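SAM dependent methyltransferase (Aquifex aeolicus, PDB 3DH0) binds S-adenosylmethionine and probably transfers its methyl group to a substrate, as expected of a SAM-dependent methyltransferase. Local coordinates at residues L102-A113 and R131-I142. Sequence-based numbering, arbitrary orientation.
Sequences LPDNTVDFIFMA and RVAKPFAYLAII. With SAM (S-adenosylmethionine), chain C.
Arg131 reaches Asp104 and Leu102 with CG anti to its backbone N (chi1 -174°) and a bend at chi3 (73°) that swings the guanidinium toward Leu102 O, edge first. NH1 and NH2 both grip Leu102 O end-on, in the guanidinium plane, and Leu102 O lies 2.7 Å from Arg131 NH2. Arg131 NH1 also forms a salt bridge with Asp104 OD2 at 2.7 Å, met from above the carboxylate plane. NH2 also forms a salt bridge with Glu128. Shortened to an alanine, this position would probably leave Leu102 O without its two donors and both Asp104 and Glu128 without this charge mate. Next along the chain, Val132 O accepts from both Thr106 N and Val107 N.

Strands 107-113 and 137-144 are neighbouring parallel strands of the Rossmann-like methyltransferase sheet, joined through helix 122-132 in a beta-alpha-beta crossover. A ladder of backbone hydrogen bonds runs from Tyr138 N to Asp108 O at one end to Ile142 N to Met112 O at the other. On one face the Phe109 ring reaches Ala140 CB (3.7 Å from CE2), and Ile142 CD1 meets the Phe111 ring at its edge. On the other, Ile110 CG2 packs on Leu139 CD1 at 3.8 Å. Lys134 extends along the loop to a long salt bridge, NZ to Asp108 OD1 at 3.5 Å; Asp108 OD2 is bonded to Thr40 N. At the strand end, Ala113 O accepts a hydrogen bond from the amino N of S-adenosylmethionine at 2.8 Å.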
ATOM      1  N   LEU A 102       3.797  -7.334  13.408  1.00 21.74           N
ATOM      2  CA  LEU A 102       4.177  -6.138  14.140  1.00 22.75           C
ATOM      3  C   LEU A 102       3.411  -5.980  15.446  1.00 24.79           C
ATOM      4  O   LEU A 102       2.315  -6.518  15.601  1.00 25.37           O
ATOM      5  CB  LEU A 102       3.913  -4.912  13.265  1.00 21.57           C
ATOM      6  CG  LEU A 102       5.027  -4.235  12.465  1.00 20.68           C
ATOM      7  CD1 LEU A 102       5.989  -5.214  11.866  1.00 18.78           C
ATOM      8  CD2 LEU A 102       4.359  -3.417  11.397  1.00 19.65           C
ATOM      9  N   PRO A 103       4.000  -5.266  16.424  1.00 26.07           N
ATOM     10  CA  PRO A 103       3.288  -5.070  17.694  1.00 26.80           C
ATOM     11  C   PRO A 103       2.246  -3.957  17.558  1.00 26.96           C
ATOM     12  O   PRO A 103       2.330  -3.131  16.658  1.00 27.97           O
ATOM     13  CB  PRO A 103       4.405  -4.714  18.679  1.00 27.43           C
ATOM     14  CG  PRO A 103       5.469  -4.116  17.816  1.00 27.86           C
ATOM     15  CD  PRO A 103       5.442  -5.002  16.588  1.00 26.56           C
ATOM     16  N   ASP A 104       1.261  -3.940  18.446  1.00 27.07           N
ATOM     17  CA  ASP A 104       0.220  -2.927  18.401  1.00 25.53           C
ATOM     18  C   ASP A 104       0.762  -1.504  18.366  1.00 25.69           C
ATOM     19  O   ASP A 104       1.881  -1.230  18.793  1.00 24.27           O
ATOM     20  CB  ASP A 104      -0.699  -3.045  19.615  1.00 25.61           C
ATOM     21  CG  ASP A 104      -1.370  -4.391  19.720  1.00 26.23           C
ATOM     22  OD1 ASP A 104      -2.534  -4.429  20.160  1.00 28.62           O
ATOM     23  OD2 ASP A 104      -0.746  -5.413  19.388  1.00 27.59           O
ATOM     24  N   ASN A 105      -0.060  -0.605  17.842  1.00 27.01           N
ATOM     25  CA  ASN A 105       0.244   0.819  17.773  1.00 28.10           C
ATOM     26  C   ASN A 105       1.668   1.170  17.359  1.00 28.82           C
ATOM     27  O   ASN A 105       2.360   1.937  18.034  1.00 29.02           O
ATOM     28  CB  ASN A 105      -0.088   1.432  19.128  1.00 28.71           C
ATOM     29  CG  ASN A 105      -1.431   0.948  19.658  1.00 31.94           C
ATOM     30  OD1 ASN A 105      -2.477   1.232  19.073  1.00 33.49           O
ATOM     31  ND2 ASN A 105      -1.406   0.194  20.752  1.00 31.00           N
ATOM     32  N   THR A 106       2.096   0.631  16.224  1.00 29.18           N
ATOM     33  CA  THR A 106       3.436   0.891  15.733  1.00 28.95           C
ATOM     34  C   THR A 106       3.474   1.659  14.406  1.00 28.31           C
ATOM     35  O   THR A 106       4.536   2.135  14.001  1.00 28.01           O
ATOM     36  CB  THR A 106       4.235  -0.441  15.583  1.00 29.80           C
ATOM     37  OG1 THR A 106       3.435  -1.412  14.896  1.00 29.83           O
ATOM     38  CG2 THR A 106       4.623  -0.996  16.946  1.00 30.59           C
ATOM     39  N   VAL A 107       2.335   1.799  13.731  1.00 27.16           N
ATOM     40  CA  VAL A 107       2.347   2.510  12.452  1.00 27.50           C
ATOM     41  C   VAL A 107       1.504   3.775  12.388  1.00 26.27           C
ATOM     42  O   VAL A 107       0.385   3.825  12.888  1.00 25.82           O
ATOM     43  CB  VAL A 107       1.923   1.595  11.291  1.00 27.37           C
ATOM     44  CG1 VAL A 107       2.759   0.337  11.301  1.00 27.10           C
ATOM     45  CG2 VAL A 107       0.457   1.269  11.399  1.00 29.32           C
ATOM     46  N   ASP A 108       2.060   4.788  11.737  1.00 24.89           N
ATOM     47  CA  ASP A 108       1.416   6.088  11.598  1.00 25.36           C
ATOM     48  C   ASP A 108       0.700   6.230  10.258  1.00 25.29           C
ATOM     49  O   ASP A 108      -0.366   6.846  10.150  1.00 23.62           O
ATOM     50  CB  ASP A 108       2.483   7.181  11.735  1.00 25.83           C
ATOM     51  CG  ASP A 108       3.256   7.077  13.036  1.00 27.22           C
ATOM     52  OD1 ASP A 108       2.633   7.227  14.111  1.00 27.96           O
ATOM     53  OD2 ASP A 108       4.484   6.844  12.984  1.00 26.56           O
ATOM     54  N   PHE A 109       1.304   5.635   9.240  1.00 26.41           N
ATOM     55  CA  PHE A 109       0.787   5.687   7.886  1.00 26.07           C
ATOM     56  C   PHE A 109       0.672   4.283   7.295  1.00 24.43           C
ATOM     57  O   PHE A 109       1.580   3.471   7.430  1.00 24.02           O
ATOM     58  CB  PHE A 109       1.749   6.521   7.035  1.00 28.30           C
ATOM     59  CG  PHE A 109       1.132   7.087   5.806  1.00 29.43           C
ATOM     60  CD1 PHE A 109       0.583   8.362   5.822  1.00 31.08           C
ATOM     61  CD2 PHE A 109       1.080   6.341   4.633  1.00 31.48           C
ATOM     62  CE1 PHE A 109      -0.015   8.902   4.680  1.00 31.23           C
ATOM     63  CE2 PHE A 109       0.490   6.859   3.484  1.00 32.92           C
ATOM     64  CZ  PHE A 109      -0.064   8.150   3.505  1.00 30.80           C
ATOM     65  N   ILE A 110      -0.450   4.001   6.652  1.00 22.33           N
ATOM     66  CA  ILE A 110      -0.658   2.714   6.009  1.00 22.47           C
ATOM     67  C   ILE A 110      -0.910   2.980   4.526  1.00 22.59           C
ATOM     68  O   ILE A 110      -1.871   3.637   4.151  1.00 23.58           O
ATOM     69  CB  ILE A 110      -1.861   1.968   6.599  1.00 22.37           C
ATOM     70  CG1 ILE A 110      -1.694   1.795   8.108  1.00 22.32           C
ATOM     71  CG2 ILE A 110      -1.984   0.586   5.956  1.00 22.83           C
ATOM     72  CD1 ILE A 110      -2.998   1.455   8.823  1.00 19.91           C
ATOM     73  N   PHE A 111      -0.027   2.469   3.685  1.00 22.12           N
ATOM     74  CA  PHE A 111      -0.117   2.661   2.245  1.00 22.24           C
ATOM     75  C   PHE A 111      -0.431   1.336   1.573  1.00 22.81           C
ATOM     76  O   PHE A 111       0.325   0.370   1.700  1.00 24.17           O
ATOM     77  CB  PHE A 111       1.219   3.204   1.745  1.00 21.65           C
ATOM     78  CG  PHE A 111       1.305   3.366   0.269  1.00 22.31           C
ATOM     79  CD1 PHE A 111       0.428   4.202  -0.408  1.00 23.10           C
ATOM     80  CD2 PHE A 111       2.315   2.727  -0.444  1.00 23.26           C
ATOM     81  CE1 PHE A 111       0.555   4.410  -1.774  1.00 23.22           C
ATOM     82  CE2 PHE A 111       2.460   2.919  -1.805  1.00 23.02           C
ATOM     83  CZ  PHE A 111       1.577   3.768  -2.479  1.00 24.07           C
ATOM     84  N   MET A 112      -1.550   1.285   0.866  1.00 22.13           N
ATOM     85  CA  MET A 112      -1.948   0.067   0.179  1.00 22.23           C
ATOM     86  C   MET A 112      -2.084   0.340  -1.322  1.00 21.48           C
ATOM     87  O   MET A 112      -3.141   0.754  -1.785  1.00 20.86           O
ATOM     88  CB  MET A 112      -3.269  -0.429   0.761  1.00 20.90           C
ATOM     89  CG  MET A 112      -3.302  -1.922   0.998  1.00 21.76           C
ATOM     90  SD  MET A 112      -4.851  -2.495   1.687  1.00 22.94           S
ATOM     91  CE  MET A 112      -4.892  -1.648   3.208  1.00 15.84           C
ATOM     92  N   ALA A 113      -1.015   0.112  -2.079  1.00 21.05           N
ATOM     93  CA  ALA A 113      -1.046   0.369  -3.520  1.00 22.26           C
ATOM     94  C   ALA A 113      -1.355  -0.842  -4.396  1.00 22.37           C
ATOM     95  O   ALA A 113      -0.535  -1.742  -4.546  1.00 21.84           O
ATOM     96  CB  ALA A 113       0.266   1.004  -3.963  1.00 21.28           C
ATOM     97  N   ARG A 131      -4.888  -2.880  14.635  1.00 29.60           N
ATOM     98  CA  ARG A 131      -4.046  -3.304  15.735  1.00 29.70           C
ATOM     99  C   ARG A 131      -2.650  -2.713  15.614  1.00 29.85           C
ATOM    100  O   ARG A 131      -2.177  -2.040  16.536  1.00 30.53           O
ATOM    101  CB  ARG A 131      -3.966  -4.837  15.789  1.00 29.30           C
ATOM    102  CG  ARG A 131      -3.212  -5.349  16.998  1.00 28.38           C
ATOM    103  CD  ARG A 131      -3.126  -6.857  17.024  1.00 27.21           C
ATOM    104  NE  ARG A 131      -2.194  -7.374  16.031  1.00 26.08           N
ATOM    105  CZ  ARG A 131      -0.906  -7.057  15.982  1.00 25.63           C
ATOM    106  NH1 ARG A 131      -0.388  -6.221  16.870  1.00 27.22           N
ATOM    107  NH2 ARG A 131      -0.130  -7.579  15.046  1.00 24.48           N
ATOM    108  N   VAL A 132      -1.996  -2.950  14.479  1.00 29.16           N
ATOM    109  CA  VAL A 132      -0.645  -2.438  14.285  1.00 28.56           C
ATOM    110  C   VAL A 132      -0.657  -0.927  14.120  1.00 29.21           C
ATOM    111  O   VAL A 132       0.362  -0.258  14.297  1.00 29.11           O
ATOM    112  CB  VAL A 132       0.043  -3.087  13.051  1.00 27.64           C
ATOM    113  CG1 VAL A 132       0.044  -4.595  13.189  1.00 24.51           C
ATOM    114  CG2 VAL A 132      -0.654  -2.662  11.768  1.00 27.03           C
ATOM    115  N   ALA A 133      -1.826  -0.398  13.791  1.00 29.75           N
ATOM    116  CA  ALA A 133      -1.996   1.034  13.591  1.00 31.67           C
ATOM    117  C   ALA A 133      -2.131   1.783  14.912  1.00 32.56           C
ATOM    118  O   ALA A 133      -2.837   1.330  15.807  1.00 33.43           O
ATOM    119  CB  ALA A 133      -3.227   1.282  12.737  1.00 31.33           C
ATOM    120  N   LYS A 134      -1.466   2.931  15.021  1.00 33.25           N
ATOM    121  CA  LYS A 134      -1.538   3.752  16.228  1.00 35.00           C
ATOM    122  C   LYS A 134      -2.936   4.354  16.370  1.00 37.72           C
ATOM    123  O   LYS A 134      -3.709   4.390  15.419  1.00 37.45           O
ATOM    124  CB  LYS A 134      -0.498   4.871  16.184  1.00 32.74           C
ATOM    125  CG  LYS A 134       0.916   4.361  16.090  1.00 31.89           C
ATOM    126  CD  LYS A 134       1.965   5.409  16.393  1.00 31.29           C
ATOM    127  CE  LYS A 134       3.335   4.750  16.371  1.00 32.86           C
ATOM    128  NZ  LYS A 134       4.470   5.666  16.627  1.00 33.29           N
ATOM    129  N   PRO A 135      -3.284   4.839  17.571  1.00 40.61           N
ATOM    130  CA  PRO A 135      -4.620   5.421  17.747  1.00 41.97           C
ATOM    131  C   PRO A 135      -4.957   6.484  16.702  1.00 43.31           C
ATOM    132  O   PRO A 135      -6.127   6.679  16.362  1.00 44.57           O
ATOM    133  CB  PRO A 135      -4.556   5.981  19.163  1.00 41.46           C
ATOM    134  CG  PRO A 135      -3.684   4.989  19.856  1.00 40.95           C
ATOM    135  CD  PRO A 135      -2.556   4.815  18.851  1.00 40.79           C
ATOM    136  N   PHE A 136      -3.930   7.165  16.198  1.00 44.35           N
ATOM    137  CA  PHE A 136      -4.100   8.204  15.178  1.00 46.64           C
ATOM    138  C   PHE A 136      -4.233   7.542  13.803  1.00 46.23           C
ATOM    139  O   PHE A 136      -5.349   7.304  13.325  1.00 47.94           O
ATOM    140  CB  PHE A 136      -2.886   9.144  15.180  1.00 50.53           C
ATOM    141  CG  PHE A 136      -2.762   9.997  16.436  1.00 54.60           C
ATOM    142  CD1 PHE A 136      -2.480   9.410  17.682  1.00 54.92           C
ATOM    143  CD2 PHE A 136      -2.944  11.387  16.370  1.00 54.69           C
ATOM    144  CE1 PHE A 136      -2.386  10.200  18.855  1.00 55.25           C
ATOM    145  CE2 PHE A 136      -2.853  12.180  17.523  1.00 55.79           C
ATOM    146  CZ  PHE A 136      -2.572  11.580  18.778  1.00 55.36           C
ATOM    147  N   ALA A 137      -3.082   7.269  13.185  1.00 43.46           N
ATOM    148  CA  ALA A 137      -2.944   6.595  11.883  1.00 40.83           C
ATOM    149  C   ALA A 137      -3.818   6.968  10.697  1.00 39.24           C
ATOM    150  O   ALA A 137      -5.047   7.038  10.802  1.00 38.59           O
ATOM    151  CB  ALA A 137      -3.012   5.075  12.083  1.00 40.51           C
ATOM    152  N   TYR A 138      -3.149   7.169   9.558  1.00 37.51           N
ATOM    153  CA  TYR A 138      -3.809   7.495   8.286  1.00 35.93           C
ATOM    154  C   TYR A 138      -3.723   6.279   7.361  1.00 33.14           C
ATOM    155  O   TYR A 138      -2.716   5.578   7.341  1.00 32.66           O
ATOM    156  CB  TYR A 138      -3.122   8.661   7.562  1.00 38.42           C
ATOM    157  CG  TYR A 138      -2.814   9.895   8.382  1.00 42.04           C
ATOM    158  CD1 TYR A 138      -1.776   9.893   9.318  1.00 43.79           C
ATOM    159  CD2 TYR A 138      -3.499  11.096   8.156  1.00 43.35           C
ATOM    160  CE1 TYR A 138      -1.416  11.053   9.999  1.00 46.00           C
ATOM    161  CE2 TYR A 138      -3.148  12.270   8.833  1.00 45.94           C
ATOM    162  CZ  TYR A 138      -2.100  12.240   9.750  1.00 47.17           C
ATOM    163  OH  TYR A 138      -1.694  13.404  10.380  1.00 48.04           O
ATOM    164  N   LEU A 139      -4.775   6.040   6.592  1.00 30.23           N
ATOM    165  CA  LEU A 139      -4.797   4.925   5.656  1.00 28.14           C
ATOM    166  C   LEU A 139      -4.899   5.426   4.202  1.00 28.12           C
ATOM    167  O   LEU A 139      -5.865   6.094   3.833  1.00 27.54           O
ATOM    168  CB  LEU A 139      -5.976   4.012   5.984  1.00 26.26           C
ATOM    169  CG  LEU A 139      -6.368   2.927   4.981  1.00 25.00           C
ATOM    170  CD1 LEU A 139      -5.166   2.121   4.547  1.00 25.17           C
ATOM    171  CD2 LEU A 139      -7.387   2.036   5.625  1.00 24.81           C
ATOM    172  N   ALA A 140      -3.901   5.108   3.379  1.00 26.80           N
ATOM    173  CA  ALA A 140      -3.905   5.533   1.982  1.00 25.44           C
ATOM    174  C   ALA A 140      -4.053   4.352   1.033  1.00 24.68           C
ATOM    175  O   ALA A 140      -3.103   3.621   0.790  1.00 25.44           O
ATOM    176  CB  ALA A 140      -2.631   6.283   1.670  1.00 23.57           C
ATOM    177  N   ILE A 141      -5.244   4.185   0.478  1.00 24.39           N
ATOM    178  CA  ILE A 141      -5.505   3.080  -0.435  1.00 24.22           C
ATOM    179  C   ILE A 141      -5.621   3.550  -1.887  1.00 23.91           C
ATOM    180  O   ILE A 141      -6.477   4.364  -2.217  1.00 22.83           O
ATOM    181  CB  ILE A 141      -6.802   2.343  -0.017  1.00 22.73           C
ATOM    182  CG1 ILE A 141      -6.665   1.869   1.429  1.00 21.27           C
ATOM    183  CG2 ILE A 141      -7.077   1.187  -0.949  1.00 21.45           C
ATOM    184  CD1 ILE A 141      -7.861   1.152   1.956  1.00 21.90           C
ATOM    185  N   ILE A 142      -4.757   3.026  -2.750  1.00 25.27           N
ATOM    186  CA  ILE A 142      -4.758   3.400  -4.167  1.00 26.10           C
ATOM    187  C   ILE A 142      -5.001   2.209  -5.097  1.00 26.51           C
ATOM    188  O   ILE A 142      -4.285   1.210  -5.024  1.00 25.74           O
ATOM    189  CB  ILE A 142      -3.410   4.071  -4.562  1.00 24.90           C
ATOM    190  CG1 ILE A 142      -3.237   5.382  -3.792  1.00 25.38           C
ATOM    191  CG2 ILE A 142      -3.364   4.333  -6.063  1.00 23.52           C
ATOM    192  CD1 ILE A 142      -2.004   6.180  -4.180  1.00 25.23           C
TER
HETATM  193  N   SAM C 220       2.148  -2.413  -4.667  1.00 36.37           N
HETATM  194  CA  SAM C 220       3.171  -3.021  -5.572  1.00 37.77           C
HETATM  195  C   SAM C 220       3.785  -1.966  -6.462  1.00 39.30           C
HETATM  196  O   SAM C 220       3.393  -0.803  -6.354  1.00 40.08           O
HETATM  197  OXT SAM C 220       4.679  -2.381  -7.269  1.00 42.12           O
HETATM  198  CB  SAM C 220       2.521  -4.101  -6.431  1.00 37.25           C
HETATM  199  CG  SAM C 220       1.651  -4.936  -5.582  1.00 35.07           C
HETATM  200  SD  SAM C 220       0.717  -6.318  -6.295  1.00 32.83           S
HETATM  201  CE  SAM C 220      -0.530  -5.483  -7.277  1.00 34.32           C
HETATM  202  C5' SAM C 220      -0.103  -6.897  -4.884  1.00 30.92           C
HETATM  203  C4' SAM C 220       0.749  -7.665  -3.895  1.00 28.67           C
HETATM  204  O4' SAM C 220      -0.132  -7.952  -2.815  1.00 27.92           O
HETATM  205  C3' SAM C 220       1.137  -9.072  -4.390  1.00 27.94           C
HETATM  206  O3' SAM C 220       2.580  -9.016  -4.582  1.00 25.83           O
HETATM  207  C2' SAM C 220       0.835 -10.021  -3.247  1.00 25.87           C
HETATM  208  O2' SAM C 220       1.790 -10.999  -2.894  1.00 25.94           O
HETATM  209  C1' SAM C 220       0.388  -9.020  -2.136  1.00 27.95           C
HETATM  210  N9  SAM C 220      -0.656  -9.452  -1.227  1.00 28.48           N
HETATM  211  C8  SAM C 220      -1.854 -10.091  -1.476  1.00 28.94           C
HETATM  212  N7  SAM C 220      -2.552 -10.305  -0.405  1.00 28.30           N
HETATM  213  C5  SAM C 220      -1.773  -9.780   0.625  1.00 28.79           C
HETATM  214  C6  SAM C 220      -1.968  -9.688   2.034  1.00 29.45           C
HETATM  215  N6  SAM C 220      -3.079 -10.170   2.633  1.00 28.65           N
HETATM  216  N1  SAM C 220      -0.978  -9.086   2.799  1.00 30.09           N
HETATM  217  C2  SAM C 220       0.119  -8.618   2.157  1.00 29.55           C
HETATM  218  N3  SAM C 220       0.394  -8.653   0.849  1.00 28.67           N
HETATM  219  C4  SAM C 220      -0.600  -9.249   0.133  1.00 28.08           C